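Local coordinates for G-protein interacting protein 1 (Dictyostelium discoideum, PDB 5Z1N) that probably binds heterotrimeric G proteins through their beta/gamma subunits and holds phospholipid in the helical C-terminal domain described here, at residues A79-A88 with V141-F152. Residues are numbered along the deposited sequence; the frame is centred on the assembly and turned at random.
Sequences AFRYYGVKKA and VWDDLEIEDDLF
Tyr83 turns the edge of its ring onto a face of the Trp142 indole, a T-shaped pair with planes at 85° and centroids 5.3 Å apart. With CG anti to the backbone N (chi1 178°), Tyr83 swings its ring out of the loop across the indole, and Leu151 CD2 lies over one face of the phenol ring in a CH-pi contact, 3.8 Å from the ring centroid. The same methyl meets Phe80 at the ring edge, while Phe80 CZ lies 3.8 Å from Phe152 CB. Leucine suits this spot because its apolar branch puts CD2 where the Tyr83 face, the Phe80 edge and the rim of the Trp142 face converge. Trp142 also makes one of the two direct hydrogen bonds: NE1 donates to Ala79 O at 3.1 Å, nearly in the indole plane but well above the carbonyl plane, opposite the face used by Tyr82 N. The small Ala79 lets the indole come close, its CB 3.6 Å from Trp142 CZ2. A leucine in place of Trp142 would probably leave Ala79 O without its second donor and the Tyr83 edge without an aromatic face. Tyr83 OH donates to one water, held also by Val141 O and Leu145 N, and accepts from another that bridges Glu146 O and Leu151 N, so the hydroxyl is linked through two waters to the turn between the helices. Farther along, Asp143 OD1 takes Ala88 N at 2.8 Å, on its syn side but tilted out of the carboxylate plane, with Lys87 NZ in a long salt bridge to the same oxygen. The contact thus joins the last turn of helix 59-81 and the loop after it to the end of helix 135-144, the start of helix 151-158 and the turn between them, at one end of the TNFAIP8-like helical bundle, where Leu151 also lines the phosphatidylethanolamine pocket.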
loop_
_atom_site.group_PDB
_atom_site.type_symbol
_atom_site.label_atom_id
_atom_site.label_comp_id
_atom_site.label_asym_id
_atom_site.label_seq_id
_atom_site.Cartn_x
_atom_site.Cartn_y
_atom_site.Cartn_z
ATOM N N ALA A 79 -12.003 8.889 3.210
ATOM C CA ALA A 79 -13.101 7.946 3.078
ATOM C C ALA A 79 -13.348 7.229 4.391
ATOM O O ALA A 79 -14.502 6.940 4.736
ATOM C CB ALA A 79 -12.813 6.946 1.961
ATOM N N PHE A 80 -12.285 6.977 5.156
ATOM C CA PHE A 80 -12.484 6.287 6.415
ATOM C C PHE A 80 -13.272 7.135 7.398
ATOM O O PHE A 80 -13.866 6.581 8.329
ATOM C CB PHE A 80 -11.150 5.874 7.030
ATOM C CG PHE A 80 -11.303 5.032 8.263
ATOM C CD1 PHE A 80 -11.797 3.741 8.174
ATOM C CD2 PHE A 80 -10.983 5.539 9.513
ATOM C CE1 PHE A 80 -11.957 2.964 9.309
ATOM C CE2 PHE A 80 -11.139 4.766 10.651
ATOM C CZ PHE A 80 -11.626 3.479 10.549
ATOM N N ARG A 81 -13.316 8.457 7.200
ATOM C CA ARG A 81 -14.156 9.276 8.071
ATOM C C ARG A 81 -15.619 8.862 7.963
ATOM O O ARG A 81 -16.381 9.008 8.926
ATOM C CB ARG A 81 -13.981 10.760 7.737
ATOM C CG ARG A 81 -14.855 11.709 8.564
ATOM C CD ARG A 81 -16.115 12.093 7.803
ATOM N NE ARG A 81 -16.976 13.018 8.535
ATOM C CZ ARG A 81 -17.935 12.635 9.371
ATOM N NH1 ARG A 81 -18.677 13.543 9.990
ATOM N NH2 ARG A 81 -18.148 11.346 9.595
ATOM N N TYR A 82 -16.021 8.321 6.813
ATOM C CA TYR A 82 -17.395 7.894 6.589
ATOM C C TYR A 82 -17.572 6.389 6.709
ATOM O O TYR A 82 -18.674 5.888 6.465
ATOM C CB TYR A 82 -17.875 8.369 5.213
ATOM C CG TYR A 82 -17.722 9.858 5.019
ATOM C CD1 TYR A 82 -18.661 10.745 5.531
ATOM C CD2 TYR A 82 -16.622 10.381 4.346
ATOM C CE1 TYR A 82 -18.517 12.117 5.363
ATOM C CE2 TYR A 82 -16.470 11.745 4.173
ATOM C CZ TYR A 82 -17.418 12.608 4.685
ATOM O OH TYR A 82 -17.258 13.963 4.515
ATOM N N TYR A 83 -16.524 5.657 7.079
ATOM C CA TYR A 83 -16.649 4.215 7.244
ATOM C C TYR A 83 -17.613 3.907 8.380
ATOM O O TYR A 83 -17.400 4.331 9.521
ATOM C CB TYR A 83 -15.284 3.586 7.514
ATOM C CG TYR A 83 -15.341 2.091 7.754
ATOM C CD1 TYR A 83 -15.584 1.208 6.711
ATOM C CD2 TYR A 83 -15.156 1.563 9.027
ATOM C CE1 TYR A 83 -15.640 -0.164 6.928
ATOM C CE2 TYR A 83 -15.208 0.195 9.254
ATOM C CZ TYR A 83 -15.452 -0.661 8.202
ATOM O OH TYR A 83 -15.502 -2.015 8.427
ATOM N N GLY A 84 -18.681 3.180 8.062
ATOM C CA GLY A 84 -19.690 2.832 9.033
ATOM C C GLY A 84 -20.898 3.741 9.055
ATOM O O GLY A 84 -21.907 3.378 9.666
ATOM N N VAL A 85 -20.834 4.909 8.417
ATOM C CA VAL A 85 -21.980 5.810 8.348
ATOM C C VAL A 85 -22.452 6.067 6.924
ATOM O O VAL A 85 -23.560 6.598 6.745
ATOM C CB VAL A 85 -21.702 7.151 9.064
ATOM C CG1 VAL A 85 -21.586 6.936 10.569
ATOM C CG2 VAL A 85 -20.447 7.808 8.523
ATOM N N LYS A 86 -21.663 5.720 5.909
ATOM C CA LYS A 86 -22.088 5.794 4.518
ATOM C C LYS A 86 -21.706 4.505 3.807
ATOM O O LYS A 86 -20.722 3.851 4.166
ATOM C CB LYS A 86 -21.457 6.990 3.791
ATOM C CG LYS A 86 -21.985 8.344 4.234
ATOM C CD LYS A 86 -21.493 9.451 3.318
ATOM C CE LYS A 86 -22.093 10.795 3.699
ATOM N NZ LYS A 86 -21.752 11.852 2.703
ATOM N N LYS A 87 -22.497 4.140 2.801
ATOM C CA LYS A 87 -22.175 2.979 1.985
ATOM C C LYS A 87 -21.059 3.318 1.003
ATOM O O LYS A 87 -20.834 4.480 0.656
ATOM C CB LYS A 87 -23.407 2.482 1.225
ATOM C CG LYS A 87 -24.609 2.174 2.106
ATOM C CD LYS A 87 -24.248 1.218 3.234
ATOM C CE LYS A 87 -23.815 -0.141 2.706
ATOM N NZ LYS A 87 -23.367 -1.045 3.808
ATOM N N ALA A 88 -20.355 2.276 0.552
ATOM C CA ALA A 88 -19.215 2.486 -0.336
ATOM C C ALA A 88 -19.622 3.192 -1.621
ATOM O O ALA A 88 -18.847 3.991 -2.160
ATOM C CB ALA A 88 -18.538 1.151 -0.650
ATOM N N VAL A 141 -14.018 -3.509 0.917
ATOM C CA VAL A 141 -13.582 -3.267 2.291
ATOM C C VAL A 141 -14.574 -2.367 3.020
ATOM O O VAL A 141 -14.965 -2.636 4.163
ATOM C CB VAL A 141 -12.163 -2.670 2.296
ATOM C CG1 VAL A 141 -11.885 -1.941 3.599
ATOM C CG2 VAL A 141 -11.133 -3.769 2.060
ATOM N N TRP A 142 -15.012 -1.293 2.362
ATOM C CA TRP A 142 -15.869 -0.316 3.017
ATOM C C TRP A 142 -17.284 -0.832 3.236
ATOM O O TRP A 142 -17.996 -0.284 4.085
ATOM C CB TRP A 142 -15.907 0.983 2.208
ATOM C CG TRP A 142 -15.123 2.101 2.833
ATOM C CD1 TRP A 142 -15.626 3.196 3.482
ATOM C CD2 TRP A 142 -13.696 2.233 2.875
ATOM N NE1 TRP A 142 -14.602 4.001 3.917
ATOM C CE2 TRP A 142 -13.408 3.434 3.560
ATOM C CE3 TRP A 142 -12.636 1.456 2.398
ATOM C CZ2 TRP A 142 -12.106 3.873 3.781
ATOM C CZ3 TRP A 142 -11.338 1.897 2.618
ATOM C CH2 TRP A 142 -11.086 3.095 3.303
ATOM N N ASP A 143 -17.713 -1.864 2.505
ATOM C CA ASP A 143 -19.076 -2.365 2.667
ATOM C C ASP A 143 -19.190 -3.697 3.397
ATOM O O ASP A 143 -20.183 -3.915 4.094
ATOM C CB ASP A 143 -19.758 -2.509 1.302
ATOM C CG ASP A 143 -20.484 -1.256 0.884
ATOM O OD1 ASP A 143 -20.494 -0.284 1.669
ATOM O OD2 ASP A 143 -21.050 -1.240 -0.227
ATOM N N ASP A 144 -18.212 -4.590 3.265
ATOM C CA ASP A 144 -18.401 -5.994 3.611
ATOM C C ASP A 144 -17.499 -6.473 4.743
ATOM O O ASP A 144 -17.470 -7.678 5.024
ATOM C CB ASP A 144 -18.187 -6.868 2.368
ATOM C CG ASP A 144 -19.287 -6.691 1.331
ATOM O OD1 ASP A 144 -20.318 -6.061 1.653
ATOM O OD2 ASP A 144 -19.122 -7.175 0.189
ATOM N N LEU A 145 -16.768 -5.582 5.400
ATOM C CA LEU A 145 -15.917 -5.983 6.511
ATOM C C LEU A 145 -16.670 -5.892 7.831
ATOM O O LEU A 145 -17.561 -5.056 8.010
ATOM C CB LEU A 145 -14.659 -5.114 6.594
ATOM C CG LEU A 145 -13.494 -5.392 5.646
ATOM C CD1 LEU A 145 -12.283 -4.581 6.075
ATOM C CD2 LEU A 145 -13.159 -6.873 5.600
ATOM N N GLU A 146 -16.303 -6.767 8.760
ATOM C CA GLU A 146 -16.739 -6.601 10.134
ATOM C C GLU A 146 -15.869 -5.554 10.823
ATOM O O GLU A 146 -14.780 -5.210 10.355
ATOM C CB GLU A 146 -16.668 -7.928 10.898
ATOM C CG GLU A 146 -16.832 -9.178 10.040
ATOM C CD GLU A 146 -18.272 -9.451 9.651
ATOM O OE1 GLU A 146 -19.178 -8.802 10.215
ATOM O OE2 GLU A 146 -18.496 -10.321 8.782
ATOM N N ILE A 147 -16.368 -5.039 11.951
ATOM C CA ILE A 147 -15.573 -4.107 12.745
ATOM C C ILE A 147 -14.337 -4.801 13.306
ATOM O O ILE A 147 -13.296 -4.162 13.510
ATOM C CB ILE A 147 -16.436 -3.476 13.861
ATOM C CG1 ILE A 147 -15.734 -2.257 14.466
ATOM C CG2 ILE A 147 -16.783 -4.499 14.941
ATOM C CD1 ILE A 147 -15.843 -1.007 13.617
ATOM N N GLU A 148 -14.413 -6.116 13.538
ATOM C CA GLU A 148 -13.276 -6.878 14.045
ATOM C C GLU A 148 -12.152 -7.026 13.025
ATOM O O GLU A 148 -11.062 -7.479 13.395
ATOM C CB GLU A 148 -13.730 -8.270 14.501
ATOM C CG GLU A 148 -14.296 -8.318 15.912
ATOM C CD GLU A 148 -15.740 -7.855 15.981
ATOM O OE1 GLU A 148 -16.157 -7.377 17.059
ATOM O OE2 GLU A 148 -16.453 -7.968 14.958
ATOM N N ASP A 149 -12.384 -6.669 11.762
ATOM C CA ASP A 149 -11.351 -6.790 10.741
ATOM C C ASP A 149 -10.352 -5.638 10.767
ATOM O O ASP A 149 -9.370 -5.675 10.018
ATOM C CB ASP A 149 -12.006 -6.920 9.365
ATOM C CG ASP A 149 -12.840 -8.188 9.247
ATOM O OD1 ASP A 149 -13.861 -8.192 8.525
ATOM O OD2 ASP A 149 -12.476 -9.185 9.906
ATOM N N ASP A 150 -10.593 -4.622 11.596
ATOM C CA ASP A 150 -9.565 -3.675 12.032
ATOM C C ASP A 150 -9.019 -2.832 10.880
ATOM O O ASP A 150 -7.821 -2.546 10.809
ATOM C CB ASP A 150 -8.435 -4.400 12.764
ATOM C CG ASP A 150 -8.863 -4.908 14.134
ATOM O OD1 ASP A 150 -9.732 -4.265 14.759
ATOM O OD2 ASP A 150 -8.339 -5.946 14.589
ATOM N N LEU A 151 -9.907 -2.412 9.977
ATOM C CA LEU A 151 -9.560 -1.324 9.070
ATOM C C LEU A 151 -9.110 -0.093 9.848
ATOM O O LEU A 151 -8.251 0.669 9.379
ATOM C CB LEU A 151 -10.758 -0.988 8.180
ATOM C CG LEU A 151 -10.588 0.128 7.149
ATOM C CD1 LEU A 151 -9.525 -0.242 6.112
ATOM C CD2 LEU A 151 -11.920 0.417 6.486
ATOM N N PHE A 152 -9.661 0.101 11.053
ATOM C CA PHE A 152 -9.286 1.245 11.880
ATOM C C PHE A 152 -7.797 1.253 12.190
ATOM O O PHE A 152 -7.161 2.311 12.166
ATOM C CB PHE A 152 -10.089 1.252 13.183
ATOM C CG PHE A 152 -9.550 2.210 14.215
ATOM C CD1 PHE A 152 -9.797 3.571 14.111
ATOM C CD2 PHE A 152 -8.776 1.754 15.273
ATOM C CE1 PHE A 152 -9.294 4.458 15.048
ATOM C CE2 PHE A 152 -8.269 2.635 16.212
ATOM C CZ PHE A 152 -8.526 3.989 16.097
HETATM O O HOH W 1 -13.061 -3.261 9.983
HETATM O O HOH W 2 -16.913 -2.967 5.820
HETATM O O HOH W 3 -18.733 2.240 5.376
#